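Local atomic coordinates of glutathione s-transferase protein (Ralstonia solanacearum, PDB entry 3TOU), a protein that binds glutathione and probably acts as a glutathione transferase, conjugating it to electrophilic compounds. Residues Thr127-His130 with His131-Asp134; Thr114-Thr117 with Pro118-Ser122. All coordinates share one frame; numbering follows the deposited sequence.

Contact 1 of 2, residues Thr127-His130 with His131-Asp134. With GSH (glutathione), chain E.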
# COMPACT_ATOMS: atom_id res chain seq x y z
N THR A 127 19.27 1.95 -8.85
CA THR A 127 19.00 3.08 -9.75
C THR A 127 17.49 3.28 -9.94
O THR A 127 17.00 4.42 -9.89
CB THR A 127 19.71 2.85 -11.11
OG1 THR A 127 21.12 2.74 -10.87
CG2 THR A 127 19.46 4.00 -12.08
N ARG A 128 16.78 2.18 -10.14
CA ARG A 128 15.34 2.20 -10.36
C ARG A 128 14.60 2.81 -9.16
O ARG A 128 13.72 3.67 -9.34
CB ARG A 128 14.83 0.80 -10.64
CG ARG A 128 13.34 0.71 -10.82
CD ARG A 128 12.92 -0.72 -11.07
NE ARG A 128 11.70 -0.70 -11.85
CZ ARG A 128 11.65 -0.71 -13.18
NH1 ARG A 128 12.75 -0.79 -13.91
NH2 ARG A 128 10.48 -0.67 -13.77
N GLN A 129 14.98 2.39 -7.95
CA GLN A 129 14.34 2.92 -6.75
C GLN A 129 14.67 4.41 -6.55
O GLN A 129 13.79 5.20 -6.21
CB GLN A 129 14.66 2.08 -5.52
CG GLN A 129 14.29 0.58 -5.65
CD GLN A 129 12.90 0.32 -6.22
OE1 GLN A 129 12.73 -0.53 -7.10
NE2 GLN A 129 11.91 1.04 -5.73
N HIS A 130 15.92 4.79 -6.79
CA HIS A 130 16.28 6.22 -6.69
C HIS A 130 15.55 7.07 -7.72
O HIS A 130 15.24 8.23 -7.45
CB HIS A 130 17.80 6.43 -6.81
CG HIS A 130 18.51 6.29 -5.50
ND1 HIS A 130 18.44 7.25 -4.52
CD2 HIS A 130 19.29 5.30 -5.01
CE1 HIS A 130 19.14 6.86 -3.47
NE2 HIS A 130 19.68 5.69 -3.74
N HIS A 131 15.27 6.49 -8.88
CA HIS A 131 14.52 7.20 -9.92
C HIS A 131 13.09 7.46 -9.43
O HIS A 131 12.57 8.56 -9.61
CB HIS A 131 14.54 6.42 -11.23
CG HIS A 131 13.89 7.15 -12.37
ND1 HIS A 131 13.11 6.51 -13.30
CD2 HIS A 131 13.90 8.46 -12.72
CE1 HIS A 131 12.67 7.39 -14.18
NE2 HIS A 131 13.12 8.58 -13.85
N LYS A 132 12.49 6.47 -8.78
CA LYS A 132 11.16 6.62 -8.19
C LYS A 132 11.12 7.71 -7.14
O LYS A 132 10.19 8.51 -7.11
CB LYS A 132 10.67 5.31 -7.58
CG LYS A 132 10.36 4.24 -8.60
CD LYS A 132 9.74 3.01 -7.93
CE LYS A 132 9.74 1.80 -8.87
NZ LYS A 132 9.19 2.11 -10.24
N ILE A 133 12.13 7.75 -6.27
CA ILE A 133 12.18 8.78 -5.23
C ILE A 133 12.29 10.17 -5.85
O ILE A 133 11.55 11.09 -5.46
CB ILE A 133 13.35 8.54 -4.26
CG1 ILE A 133 13.09 7.26 -3.46
CG2 ILE A 133 13.54 9.72 -3.29
CD1 ILE A 133 14.31 6.75 -2.72
N ASP A 134 13.19 10.32 -6.82
CA ASP A 134 13.39 11.58 -7.51
C ASP A 134 12.09 12.08 -8.15
O ASP A 134 11.71 13.23 -7.95
CB ASP A 134 14.50 11.44 -8.57
CG ASP A 134 14.98 12.78 -9.11
OD1 ASP A 134 15.26 13.70 -8.31
OD2 ASP A 134 15.10 12.91 -10.35
N1 GSH E . 0.82 -0.40 -4.86
CA1 GSH E . 0.65 -0.53 -6.31
C1 GSH E . -0.80 -0.78 -6.63
O11 GSH E . -1.55 -1.33 -5.79
O12 GSH E . -1.32 -0.43 -7.73
CB1 GSH E . 1.56 -1.65 -6.85
CG1 GSH E . 1.56 -1.59 -8.38
CD1 GSH E . 2.74 -2.34 -8.98
OE1 GSH E . 3.86 -2.55 -8.19
N2 GSH E . 2.64 -2.77 -10.24
CA2 GSH E . 3.77 -3.39 -10.94
C2 GSH E . 4.73 -2.35 -11.39
O2 GSH E . 4.17 -1.31 -12.12
CB2 GSH E . 3.29 -4.08 -12.22
SG2 GSH E . 2.36 -5.56 -11.76
N3 GSH E . 6.03 -2.46 -11.10
CA3 GSH E . 6.99 -1.60 -11.79
C3 GSH E . 8.03 -1.00 -10.89
O31 GSH E . 7.96 -1.15 -9.66
O32 GSH E . 8.99 -0.37 -11.38

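Contact 2 of 2, residues Thr114-Thr117 with Pro118-Ser122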
# COMPACT_ATOMS: atom_id res chain seq x y z
N THR A 114 20.24 -4.40 3.73
CA THR A 114 20.25 -5.32 4.88
C THR A 114 20.00 -6.79 4.55
O THR A 114 20.40 -7.67 5.32
CB THR A 114 19.27 -4.86 5.99
OG1 THR A 114 17.93 -4.91 5.49
CG2 THR A 114 19.60 -3.44 6.45
N GLN A 115 19.34 -7.05 3.42
CA GLN A 115 18.90 -8.41 3.10
C GLN A 115 19.66 -9.07 1.96
O GLN A 115 19.39 -10.22 1.61
CB GLN A 115 17.38 -8.42 2.81
CG GLN A 115 16.54 -7.86 3.94
CD GLN A 115 16.81 -8.52 5.29
OE1 GLN A 115 16.67 -9.73 5.43
NE2 GLN A 115 17.16 -7.71 6.29
N ARG A 116 20.59 -8.33 1.35
CA ARG A 116 21.41 -8.85 0.26
C ARG A 116 22.86 -8.70 0.68
O ARG A 116 23.22 -7.69 1.30
CB ARG A 116 21.20 -8.03 -1.01
CG ARG A 116 19.76 -7.84 -1.46
CD ARG A 116 19.31 -8.99 -2.33
NE ARG A 116 17.91 -8.84 -2.70
CZ ARG A 116 17.23 -9.73 -3.41
NH1 ARG A 116 17.83 -10.83 -3.86
NH2 ARG A 116 15.96 -9.51 -3.70
N THR A 117 23.69 -9.67 0.33
CA THR A 117 25.14 -9.53 0.51
C THR A 117 25.66 -8.59 -0.59
O THR A 117 24.98 -8.42 -1.61
CB THR A 117 25.83 -10.91 0.39
OG1 THR A 117 25.61 -11.43 -0.92
CG2 THR A 117 25.27 -11.88 1.41
N PRO A 118 26.86 -7.98 -0.41
CA PRO A 118 27.45 -7.12 -1.45
C PRO A 118 27.50 -7.77 -2.83
O PRO A 118 27.30 -7.10 -3.85
CB PRO A 118 28.88 -6.90 -0.95
CG PRO A 118 28.76 -6.97 0.52
CD PRO A 118 27.71 -8.01 0.80
N GLU A 119 27.72 -9.09 -2.84
CA GLU A 119 27.84 -9.84 -4.08
C GLU A 119 26.50 -10.02 -4.79
O GLU A 119 26.47 -10.22 -6.00
CB GLU A 119 28.50 -11.21 -3.82
CG GLU A 119 29.94 -11.12 -3.30
CD GLU A 119 30.03 -10.69 -1.84
OE1 GLU A 119 29.14 -11.07 -1.04
OE2 GLU A 119 30.99 -9.97 -1.50
N GLN A 120 25.40 -9.92 -4.03
CA GLN A 120 24.04 -10.08 -4.55
C GLN A 120 23.38 -8.77 -4.98
O GLN A 120 22.32 -8.79 -5.60
CB GLN A 120 23.14 -10.70 -3.48
CG GLN A 120 23.37 -12.17 -3.21
CD GLN A 120 22.65 -12.66 -1.96
OE1 GLN A 120 22.27 -11.88 -1.09
NE2 GLN A 120 22.47 -13.97 -1.87
N ARG A 121 23.98 -7.64 -4.63
CA ARG A 121 23.31 -6.34 -4.85
C ARG A 121 23.27 -5.93 -6.31
O ARG A 121 24.23 -6.14 -7.05
CB ARG A 121 23.94 -5.25 -4.00
CG ARG A 121 23.56 -5.38 -2.55
CD ARG A 121 24.34 -4.45 -1.72
NE ARG A 121 24.17 -4.76 -0.31
CZ ARG A 121 25.10 -4.56 0.61
NH1 ARG A 121 26.28 -4.04 0.28
NH2 ARG A 121 24.86 -4.89 1.87
N SER A 122 22.14 -5.35 -6.71
CA SER A 122 21.92 -5.00 -8.10
C SER A 122 21.94 -3.49 -8.26
O SER A 122 21.09 -2.80 -7.70
CB SER A 122 20.59 -5.57 -8.59
OG SER A 122 20.14 -4.92 -9.76
O HOH W 1 20.50 -12.67 0.97

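Contact 1 of 2, residues Thr127-His130 with His131-Asp134
Arg128 has CG anti to the backbone N (chi1 178°) and runs extended from CG to NE, whereas Lys132, one helical turn on, keeps CG beside its own N and bends only at the last torsion (chi4 -50°); the two cationic ends thereby converge on one carboxylate oxygen, O32 of glutathione. The guanidinium meets it along an edge, near its plane: NE of Arg128 lies 2.8 Å from O32, with an N-H...O angle of 148°, and NH2 of Arg128 is also 2.8 Å from O32, a forked grip. Lys132 NZ adds a third bond, 2.7 Å to O32, approaching the guanidinium obliquely. NE of Arg128 and NZ of Lys132 are 4.1 Å apart, a spacing that the shared anion would be expected to make favourable. The other carboxylate oxygen, O31, is 3.5 Å from CE of Lys132.

Helical hydrogen bonding fixes the i to i+4 spacing of the pair: Lys132 N donates to Arg128 O at 3.1 Å, and the same step is repeated from Thr127, Gln129 and His130. Gln129 runs alongside the lysine, pointing the same way, with NE2 of Gln129 3.7 Å from CD of Lys132; the Gln129 side chain also packs on Ala105 and Leu109 of helix 86-114. Further hydrogen bonds tie both cations to the second subunit: Arg128 NH2 to Val35 O and Lys132 NZ to Leu48 O of that subunit. Lys50, Val51, Asp64 and Ser65 of the second subunit hold the same glutathione. Its glycyl carboxylate is therefore clamped across the dimer interface by helix 123-144, consistent with the intersubunit G-site of some glutathione transferases, in which the partner's helical domain adds to the thioredoxin-like pocket.

Contact 2 of 2, residues Thr114-Thr117 with Pro118-Ser122
Residues Thr117 to Gln120 form a type I beta turn: Pro118 and Glu119 occupy its corners with helical backbone angles, and Gln120 N donates to Thr117 O at 2.9 Å. The Gln120 side chain returns over the turn, extended beyond CG, so that its OE1 takes the Thr117 N-H at 3.0 Å in a nearly straight bond (166°). On the way its CG passes 3.3 Å from Thr117 OG1. The Arg121 side chain folds back along the preceding Arg116-Pro118 backbone: Pro118 N sits over the centre of its guanidinium, 3.9 Å above the plane, and NH2 of Arg121 makes a weak bond to Arg116 O at 3.3 Å. Stronger anchors for that guanidinium are Glu112 O and Gln113 O, near the end of helix 86-114. Arg116 turns to the second subunit, with a salt bridge to its Glu112 and a cation-pi contact with its Trp125. Ser122 is the N-cap of helix 123-144. One water donates to both Gln115 O and Gln120 OE1, 2.8 Å from each.

From the N terminus, the chain leaves the N-terminal thioredoxin-like domain and passes through the long helix 86-114. At its end, contact 2 closes the short connecting loop, and Ser122 starts helix 123-144. Contact 1 follows within the first turns of that helix and closes no loop, being a run of i to i+4 bonds within the helix. The two are in series, neither nested nor crossed; their centres lie 18 Å apart, and they do not touch. Contact 2 joins the ends of the two helices, whereas contact 1 lies within helix 123-144, whose Gln129, His130 and Ile133 lean on helix 86-114. Both also reach the second subunit, contact 2 at its equivalent loop and helices, contact 1 at its glutathione pocket.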